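Local coordinates for protein DNA polymerase III subunit beta (Pseudomonas aeruginosa, PDB 4TSZ) that tethers DNA polymerases and other proteins to DNA and so confers processivity during replication, at residues G254-R266 with L330-S343. Residues are numbered along the deposited sequence; the frame is centred on the assembly and turned at random.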
ATOM      1  N   GLY E 254       6.857  27.458  31.942  1.00 68.97           N
ATOM      2  CA  GLY E 254       5.465  27.091  31.663  1.00 67.29           C
ATOM      3  C   GLY E 254       4.549  27.086  32.875  1.00 71.09           C
ATOM      4  O   GLY E 254       4.652  26.208  33.737  1.00 70.60           O
ATOM      5  N   ASP E 255       3.665  28.093  32.955  1.00 67.46           N
ATOM      6  CA  ASP E 255       2.748  28.301  34.080  1.00 68.63           C
ATOM      7  C   ASP E 255       1.381  27.613  33.958  1.00 71.58           C
ATOM      8  O   ASP E 255       0.668  27.495  34.955  1.00 73.84           O
ATOM      9  CB  ASP E 255       2.563  29.810  34.328  1.00 71.95           C
ATOM     10  CG  ASP E 255       1.900  30.549  33.180  1.00 81.65           C
ATOM     11  OD1 ASP E 255       2.572  30.760  32.142  1.00 82.00           O
ATOM     12  OD2 ASP E 255       0.709  30.921  33.319  1.00 84.42           O
ATOM     13  N   LYS E 256       1.005  27.185  32.750  1.00 65.04           N
ATOM     14  CA  LYS E 256      -0.296  26.571  32.519  1.00 62.87           C
ATOM     15  C   LYS E 256      -0.172  25.062  32.320  1.00 63.68           C
ATOM     16  O   LYS E 256       0.269  24.607  31.259  1.00 60.54           O
ATOM     17  CB  LYS E 256      -1.012  27.271  31.347  1.00 64.17           C
ATOM     18  CG  LYS E 256      -1.237  28.763  31.590  1.00 66.74           C
ATOM     19  CD  LYS E 256      -1.831  29.480  30.383  1.00 69.15           C
ATOM     20  CE  LYS E 256      -2.175  30.925  30.675  1.00 67.66           C
ATOM     21  NZ  LYS E 256      -0.966  31.764  30.905  1.00 72.83           N
ATOM     22  N   LEU E 257      -0.512  24.287  33.364  1.00 61.13           N
ATOM     23  CA  LEU E 257      -0.456  22.828  33.298  1.00 60.48           C
ATOM     24  C   LEU E 257      -1.816  22.239  32.949  1.00 61.71           C
ATOM     25  O   LEU E 257      -2.796  22.419  33.671  1.00 61.01           O
ATOM     26  CB  LEU E 257       0.159  22.180  34.561  1.00 62.35           C
ATOM     27  CG  LEU E 257       0.103  20.623  34.677  1.00 67.15           C
ATOM     28  CD1 LEU E 257       0.861  19.905  33.533  1.00 65.43           C
ATOM     29  CD2 LEU E 257       0.640  20.163  36.012  1.00 71.33           C
ATOM     30  N   VAL E 258      -1.858  21.549  31.811  1.00 57.14           N
ATOM     31  CA  VAL E 258      -3.060  20.918  31.287  1.00 55.85           C
ATOM     32  C   VAL E 258      -2.839  19.413  31.293  1.00 57.81           C
ATOM     33  O   VAL E 258      -1.821  18.929  30.799  1.00 58.53           O
ATOM     34  CB  VAL E 258      -3.421  21.452  29.869  1.00 58.47           C
ATOM     35  CG1 VAL E 258      -4.744  20.875  29.367  1.00 58.10           C
ATOM     36  CG2 VAL E 258      -3.473  22.975  29.849  1.00 58.66           C
ATOM     37  N   VAL E 259      -3.776  18.685  31.887  1.00 52.17           N
ATOM     38  CA  VAL E 259      -3.777  17.229  31.901  1.00 50.38           C
ATOM     39  C   VAL E 259      -5.048  16.824  31.157  1.00 51.48           C
ATOM     40  O   VAL E 259      -6.153  17.210  31.552  1.00 49.96           O
ATOM     41  CB  VAL E 259      -3.677  16.582  33.307  1.00 54.77           C
ATOM     42  CG1 VAL E 259      -3.672  15.057  33.201  1.00 54.04           C
ATOM     43  CG2 VAL E 259      -2.438  17.071  34.060  1.00 55.28           C
ATOM     44  N   GLY E 260      -4.865  16.108  30.059  1.00 46.77           N
ATOM     45  CA  GLY E 260      -5.971  15.650  29.236  1.00 46.49           C
ATOM     46  C   GLY E 260      -5.837  14.196  28.857  1.00 49.00           C
ATOM     47  O   GLY E 260      -4.781  13.584  29.050  1.00 46.62           O
ATOM     48  N   ASP E 261      -6.927  13.636  28.332  1.00 45.89           N
ATOM     49  CA  ASP E 261      -6.960  12.263  27.858  1.00 43.95           C
ATOM     50  C   ASP E 261      -6.353  12.258  26.457  1.00 45.78           C
ATOM     51  O   ASP E 261      -6.827  12.988  25.581  1.00 44.82           O
ATOM     52  CB  ASP E 261      -8.409  11.727  27.843  1.00 45.02           C
ATOM     53  CG  ASP E 261      -8.488  10.258  27.474  1.00 48.82           C
ATOM     54  OD1 ASP E 261      -8.322   9.417  28.365  1.00 48.23           O
ATOM     55  OD2 ASP E 261      -8.671   9.955  26.283  1.00 52.41           O
ATOM     56  N   ARG E 262      -5.290  11.453  26.253  1.00 41.11           N
ATOM     57  CA  ARG E 262      -4.585  11.344  24.971  1.00 37.61           C
ATOM     58  C   ARG E 262      -5.539  10.987  23.816  1.00 40.57           C
ATOM     59  O   ARG E 262      -5.514  11.660  22.789  1.00 38.74           O
ATOM     60  CB  ARG E 262      -3.437  10.330  25.062  1.00 34.68           C
ATOM     61  CG  ARG E 262      -2.474  10.397  23.877  1.00 37.89           C
ATOM     62  CD  ARG E 262      -1.864   9.045  23.573  1.00 41.63           C
ATOM     63  NE  ARG E 262      -2.836   8.107  22.998  1.00 43.00           N
ATOM     64  CZ  ARG E 262      -3.105   8.002  21.700  1.00 50.08           C
ATOM     65  NH1 ARG E 262      -2.493   8.786  20.823  1.00 33.29           N
ATOM     66  NH2 ARG E 262      -3.992   7.115  21.269  1.00 37.24           N
ATOM     67  N   GLN E 263      -6.392   9.965  24.000  1.00 38.96           N
ATOM     68  CA  GLN E 263      -7.361   9.528  22.992  1.00 38.78           C
ATOM     69  C   GLN E 263      -8.400  10.591  22.654  1.00 43.20           C
ATOM     70  O   GLN E 263      -8.645  10.824  21.477  1.00 42.88           O
ATOM     71  CB  GLN E 263      -8.066   8.240  23.418  1.00 40.31           C
ATOM     72  CG  GLN E 263      -7.378   6.974  22.929  1.00 44.62           C
ATOM     73  CD  GLN E 263      -8.209   5.734  23.128  1.00 61.99           C
ATOM     74  OE1 GLN E 263      -7.718   4.714  23.577  1.00 46.26           O
ATOM     75  NE2 GLN E 263      -9.477   5.769  22.730  1.00 70.02           N
ATOM     76  N   GLN E 264      -8.983  11.246  23.674  1.00 40.40           N
ATOM     77  CA  GLN E 264      -9.983  12.302  23.479  1.00 40.27           C
ATOM     78  C   GLN E 264      -9.393  13.472  22.693  1.00 42.51           C
ATOM     79  O   GLN E 264     -10.039  13.974  21.779  1.00 41.58           O
ATOM     80  CB  GLN E 264     -10.525  12.803  24.822  1.00 42.05           C
ATOM     81  CG  GLN E 264     -11.522  11.871  25.493  1.00 47.40           C
ATOM     82  CD  GLN E 264     -12.242  12.597  26.603  1.00 72.31           C
ATOM     83  OE1 GLN E 264     -11.681  12.887  27.660  1.00 68.30           O
ATOM     84  NE2 GLN E 264     -13.489  12.955  26.363  1.00 70.47           N
ATOM     85  N   LEU E 265      -8.161  13.888  23.042  1.00 39.69           N
ATOM     86  CA  LEU E 265      -7.475  14.979  22.358  1.00 39.12           C
ATOM     87  C   LEU E 265      -7.128  14.601  20.934  1.00 41.08           C
ATOM     88  O   LEU E 265      -7.361  15.395  20.031  1.00 39.45           O
ATOM     89  CB  LEU E 265      -6.239  15.462  23.139  1.00 39.71           C
ATOM     90  CG  LEU E 265      -6.533  16.194  24.462  1.00 46.17           C
ATOM     91  CD1 LEU E 265      -5.290  16.284  25.331  1.00 46.38           C
ATOM     92  CD2 LEU E 265      -7.117  17.587  24.219  1.00 49.18           C
ATOM     93  N   ARG E 266      -6.611  13.372  20.725  1.00 38.17           N
ATOM     94  CA  ARG E 266      -6.266  12.873  19.403  1.00 36.40           C
ATOM     95  C   ARG E 266      -7.488  12.815  18.488  1.00 38.10           C
ATOM     96  O   ARG E 266      -7.394  13.259  17.342  1.00 35.99           O
ATOM     97  CB  ARG E 266      -5.532  11.516  19.457  1.00 36.90           C
ATOM     98  CG  ARG E 266      -4.964  11.115  18.081  1.00 42.55           C
ATOM     99  CD  ARG E 266      -5.059   9.635  17.754  1.00 51.30           C
ATOM    100  NE  ARG E 266      -6.420   9.072  17.766  1.00 56.11           N
ATOM    101  CZ  ARG E 266      -7.258   9.068  16.726  1.00 65.52           C
ATOM    102  NH1 ARG E 266      -6.919   9.657  15.587  1.00 50.87           N
ATOM    103  NH2 ARG E 266      -8.452   8.500  16.832  1.00 49.36           N
ATOM    104  N   LEU E 330       0.947  13.304  19.910  1.00 34.86           N
ATOM    105  CA  LEU E 330      -0.011  12.406  20.545  1.00 35.66           C
ATOM    106  C   LEU E 330       0.171  10.951  20.122  1.00 40.85           C
ATOM    107  O   LEU E 330       0.003  10.060  20.956  1.00 40.64           O
ATOM    108  CB  LEU E 330      -1.462  12.889  20.353  1.00 35.48           C
ATOM    109  CG  LEU E 330      -1.832  14.212  21.041  1.00 39.77           C
ATOM    110  CD1 LEU E 330      -3.176  14.669  20.612  1.00 39.92           C
ATOM    111  CD2 LEU E 330      -1.756  14.110  22.569  1.00 44.43           C
ATOM    112  N   GLY E 331       0.594  10.745  18.867  1.00 38.44           N
ATOM    113  CA  GLY E 331       0.860   9.436  18.279  1.00 37.63           C
ATOM    114  C   GLY E 331       2.012   8.682  18.917  1.00 42.94           C
ATOM    115  O   GLY E 331       2.108   7.469  18.745  1.00 44.07           O
ATOM    116  N   VAL E 332       2.896   9.382  19.651  1.00 39.41           N
ATOM    117  CA  VAL E 332       4.037   8.773  20.347  1.00 38.79           C
ATOM    118  C   VAL E 332       3.903   8.742  21.890  1.00 43.58           C
ATOM    119  O   VAL E 332       4.732   8.128  22.557  1.00 42.91           O
ATOM    120  CB  VAL E 332       5.426   9.274  19.855  1.00 40.52           C
ATOM    121  CG1 VAL E 332       5.631   8.971  18.368  1.00 38.15           C
ATOM    122  CG2 VAL E 332       5.626  10.760  20.148  1.00 40.73           C
ATOM    123  N   ILE E 333       2.868   9.395  22.455  1.00 41.50           N
ATOM    124  CA  ILE E 333       2.619   9.375  23.903  1.00 41.86           C
ATOM    125  C   ILE E 333       2.056   7.971  24.261  1.00 48.79           C
ATOM    126  O   ILE E 333       1.031   7.565  23.720  1.00 48.78           O
ATOM    127  CB  ILE E 333       1.670  10.547  24.332  1.00 44.45           C
ATOM    128  CG1 ILE E 333       2.288  11.959  24.072  1.00 43.63           C
ATOM    129  CG2 ILE E 333       1.111  10.378  25.785  1.00 45.66           C
ATOM    130  CD1 ILE E 333       3.484  12.417  24.995  1.00 45.46           C
ATOM    131  N   GLY E 334       2.755   7.250  25.137  1.00 47.55           N
ATOM    132  CA  GLY E 334       2.395   5.890  25.538  1.00 48.19           C
ATOM    133  C   GLY E 334       1.445   5.764  26.712  1.00 53.24           C
ATOM    134  O   GLY E 334       0.889   4.683  26.951  1.00 53.32           O
ATOM    135  N   THR E 335       1.244   6.868  27.449  1.00 48.85           N
ATOM    136  CA  THR E 335       0.317   6.913  28.577  1.00 49.40           C
ATOM    137  C   THR E 335      -1.075   7.377  28.121  1.00 49.94           C
ATOM    138  O   THR E 335      -1.229   8.086  27.113  1.00 46.61           O
ATOM    139  CB  THR E 335       0.865   7.783  29.722  1.00 54.50           C
ATOM    140  OG1 THR E 335       1.129   9.095  29.227  1.00 51.34           O
ATOM    141  CG2 THR E 335       2.117   7.197  30.358  1.00 55.28           C
ATOM    142  N   GLU E 336      -2.074   6.960  28.875  1.00 46.67           N
ATOM    143  CA  GLU E 336      -3.495   7.273  28.719  1.00 46.42           C
ATOM    144  C   GLU E 336      -3.741   8.785  28.852  1.00 50.69           C
ATOM    145  O   GLU E 336      -4.579   9.343  28.141  1.00 49.56           O
ATOM    146  CB  GLU E 336      -4.239   6.547  29.822  1.00 48.50           C
ATOM    147  CG  GLU E 336      -5.712   6.396  29.584  1.00 53.45           C
ATOM    148  CD  GLU E 336      -6.257   5.416  30.585  1.00 51.63           C
ATOM    149  OE1 GLU E 336      -6.219   4.202  30.291  1.00 43.94           O
ATOM    150  OE2 GLU E 336      -6.673   5.854  31.681  1.00 50.75           O
ATOM    151  N   GLN E 337      -3.016   9.427  29.782  1.00 48.27           N
ATOM    152  CA  GLN E 337      -3.082  10.860  30.012  1.00 48.02           C
ATOM    153  C   GLN E 337      -1.853  11.530  29.406  1.00 50.51           C
ATOM    154  O   GLN E 337      -0.787  10.911  29.262  1.00 48.06           O
ATOM    155  CB  GLN E 337      -3.208  11.192  31.503  1.00 51.03           C
ATOM    156  CG  GLN E 337      -4.580  10.863  32.077  1.00 63.82           C
ATOM    157  CD  GLN E 337      -4.754  11.421  33.465  1.00 74.19           C
ATOM    158  OE1 GLN E 337      -3.938  11.190  34.363  1.00 72.94           O
ATOM    159  NE2 GLN E 337      -5.834  12.154  33.675  1.00 61.39           N
ATOM    160  N   VAL E 338      -2.018  12.796  29.042  1.00 46.85           N
ATOM    161  CA  VAL E 338      -0.971  13.597  28.439  1.00 46.37           C
ATOM    162  C   VAL E 338      -0.906  14.957  29.137  1.00 51.88           C
ATOM    163  O   VAL E 338      -1.947  15.531  29.493  1.00 52.37           O
ATOM    164  CB  VAL E 338      -1.106  13.660  26.885  1.00 47.54           C
ATOM    165  CG1 VAL E 338      -2.440  14.247  26.428  1.00 46.72           C
ATOM    166  CG2 VAL E 338       0.060  14.394  26.243  1.00 47.09           C
ATOM    167  N   ARG E 339       0.317  15.431  29.383  1.00 48.01           N
ATOM    168  CA  ARG E 339       0.560  16.724  30.013  1.00 48.60           C
ATOM    169  C   ARG E 339       0.998  17.740  28.968  1.00 50.76           C
ATOM    170  O   ARG E 339       1.925  17.479  28.200  1.00 48.45           O
ATOM    171  CB  ARG E 339       1.631  16.620  31.110  1.00 48.24           C
ATOM    172  CG  ARG E 339       1.175  15.953  32.391  1.00 55.78           C
ATOM    173  CD  ARG E 339       2.293  15.973  33.431  1.00 60.85           C
ATOM    174  NE  ARG E 339       3.377  15.035  33.110  1.00 61.27           N
ATOM    175  CZ  ARG E 339       4.670  15.273  33.319  1.00 74.78           C
ATOM    176  NH1 ARG E 339       5.066  16.433  33.832  1.00 65.32           N
ATOM    177  NH2 ARG E 339       5.579  14.356  33.005  1.00 57.06           N
ATOM    178  N   PHE E 340       0.319  18.891  28.941  1.00 48.01           N
ATOM    179  CA  PHE E 340       0.644  20.034  28.088  1.00 47.42           C
ATOM    180  C   PHE E 340       1.027  21.151  29.051  1.00 53.99           C
ATOM    181  O   PHE E 340       0.305  21.411  30.021  1.00 55.00           O
ATOM    182  CB  PHE E 340      -0.556  20.459  27.228  1.00 48.79           C
ATOM    183  CG  PHE E 340      -0.740  19.667  25.956  1.00 49.04           C
ATOM    184  CD1 PHE E 340      -1.292  18.391  25.982  1.00 52.03           C
ATOM    185  CD2 PHE E 340      -0.382  20.204  24.728  1.00 50.18           C
ATOM    186  CE1 PHE E 340      -1.460  17.659  24.801  1.00 51.56           C
ATOM    187  CE2 PHE E 340      -0.577  19.484  23.546  1.00 52.09           C
ATOM    188  CZ  PHE E 340      -1.103  18.212  23.591  1.00 49.67           C
ATOM    189  N   ILE E 341       2.200  21.744  28.844  1.00 50.48           N
ATOM    190  CA  ILE E 341       2.690  22.842  29.672  1.00 51.32           C
ATOM    191  C   ILE E 341       2.829  24.047  28.747  1.00 54.70           C
ATOM    192  O   ILE E 341       3.625  24.034  27.810  1.00 51.66           O
ATOM    193  CB  ILE E 341       3.969  22.487  30.482  1.00 55.21           C
ATOM    194  CG1 ILE E 341       3.722  21.247  31.391  1.00 55.60           C
ATOM    195  CG2 ILE E 341       4.429  23.691  31.324  1.00 58.06           C
ATOM    196  CD1 ILE E 341       4.981  20.439  31.817  1.00 62.53           C
ATOM    197  N   LEU E 342       1.970  25.044  28.965  1.00 54.00           N
ATOM    198  CA  LEU E 342       1.901  26.240  28.135  1.00 54.37           C
ATOM    199  C   LEU E 342       2.167  27.495  28.960  1.00 60.24           C
ATOM    200  O   LEU E 342       2.236  27.431  30.192  1.00 60.23           O
ATOM    201  CB  LEU E 342       0.505  26.325  27.478  1.00 54.04           C
ATOM    202  CG  LEU E 342       0.081  25.119  26.639  1.00 57.39           C
ATOM    203  CD1 LEU E 342      -1.337  24.719  26.949  1.00 57.14           C
ATOM    204  CD2 LEU E 342       0.264  25.389  25.154  1.00 58.23           C
ATOM    205  N   SER E 343       2.336  28.630  28.269  1.00 58.12           N
ATOM    206  CA  SER E 343       2.539  29.929  28.886  1.00 60.17           C
ATOM    207  C   SER E 343       1.674  30.963  28.158  1.00 65.12           C
ATOM    208  O   SER E 343       0.530  31.159  28.566  1.00 65.63           O
ATOM    209  CB  SER E 343       4.022  30.299  28.947  1.00 63.52           C
ATOM    210  OG  SER E 343       4.611  30.344  27.659  1.00 70.88           O
TER
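Val-258 and Phe-340 form a hydrogen-bonded pair midway along two antiparallel strands, 256-261 and 337-342, in the C-terminal domain of this processivity factor of the beta sliding family. The strands are neighbours at the edge of an antiparallel eight-stranded sheet, 337-342 lying between 256-261 and 349-353; the pairs 256/342, 258/340 and 260/338 supply six N-H...O bonds. At the far end Asp-255 and Lys-256 together stand opposite Leu-342, so the strand makes a classic bulge. On the face carrying Val-258, Val-338, Phe-340 and Leu-342, Val-258 turns CG2 toward Leu-342 CD1, 4.0 Å away, while its CB sits against Phe-340 CB. Helix 262-273 packs on that same face: Leu-265 sends CD1 against Val-338 CG1 at 3.7 Å and on to Phe-340 CE1, leucine and phenylalanine running past one another head to tail. Val-338 CG1 also meets the rim of the Phe-340 ring, level with it. On the more exposed face Leu-257 lays CD1 against Ile-341 CG1, 3.8 Å off, the two side chains at a slant, and Val-259 CG2 runs beside the aliphatic part of Arg-339, whose guanidinium forms a salt bridge with Asp-357.

Where strand gives way to helix, Asp-261 is the N-cap, its OD2 accepting from Gln-264 N through the anti lone pair at 2.9 Å. Arg-262 joins the helix start to the end of helix 323-330 and the loop that follows: its backbone N bonds Glu-336 O, and its side chain, turning back on itself at chi3 (71°), brings CD against Ile-333 O and CB and NH1 to Leu-330 O at 2.8 Å. That donor stands above the carbonyl plane, 64° out of it. Leu-330 answers with CD2 along Arg-262 CG and CD1 beside Arg-266 N. At the bulge, a bend at chi4 (68°) turns the Lys-256 ammonium so that NZ bonds Ser-343 O at 2.8 Å and bridges to the syn lone pair of Asp-255 OD2 at 3.1 Å.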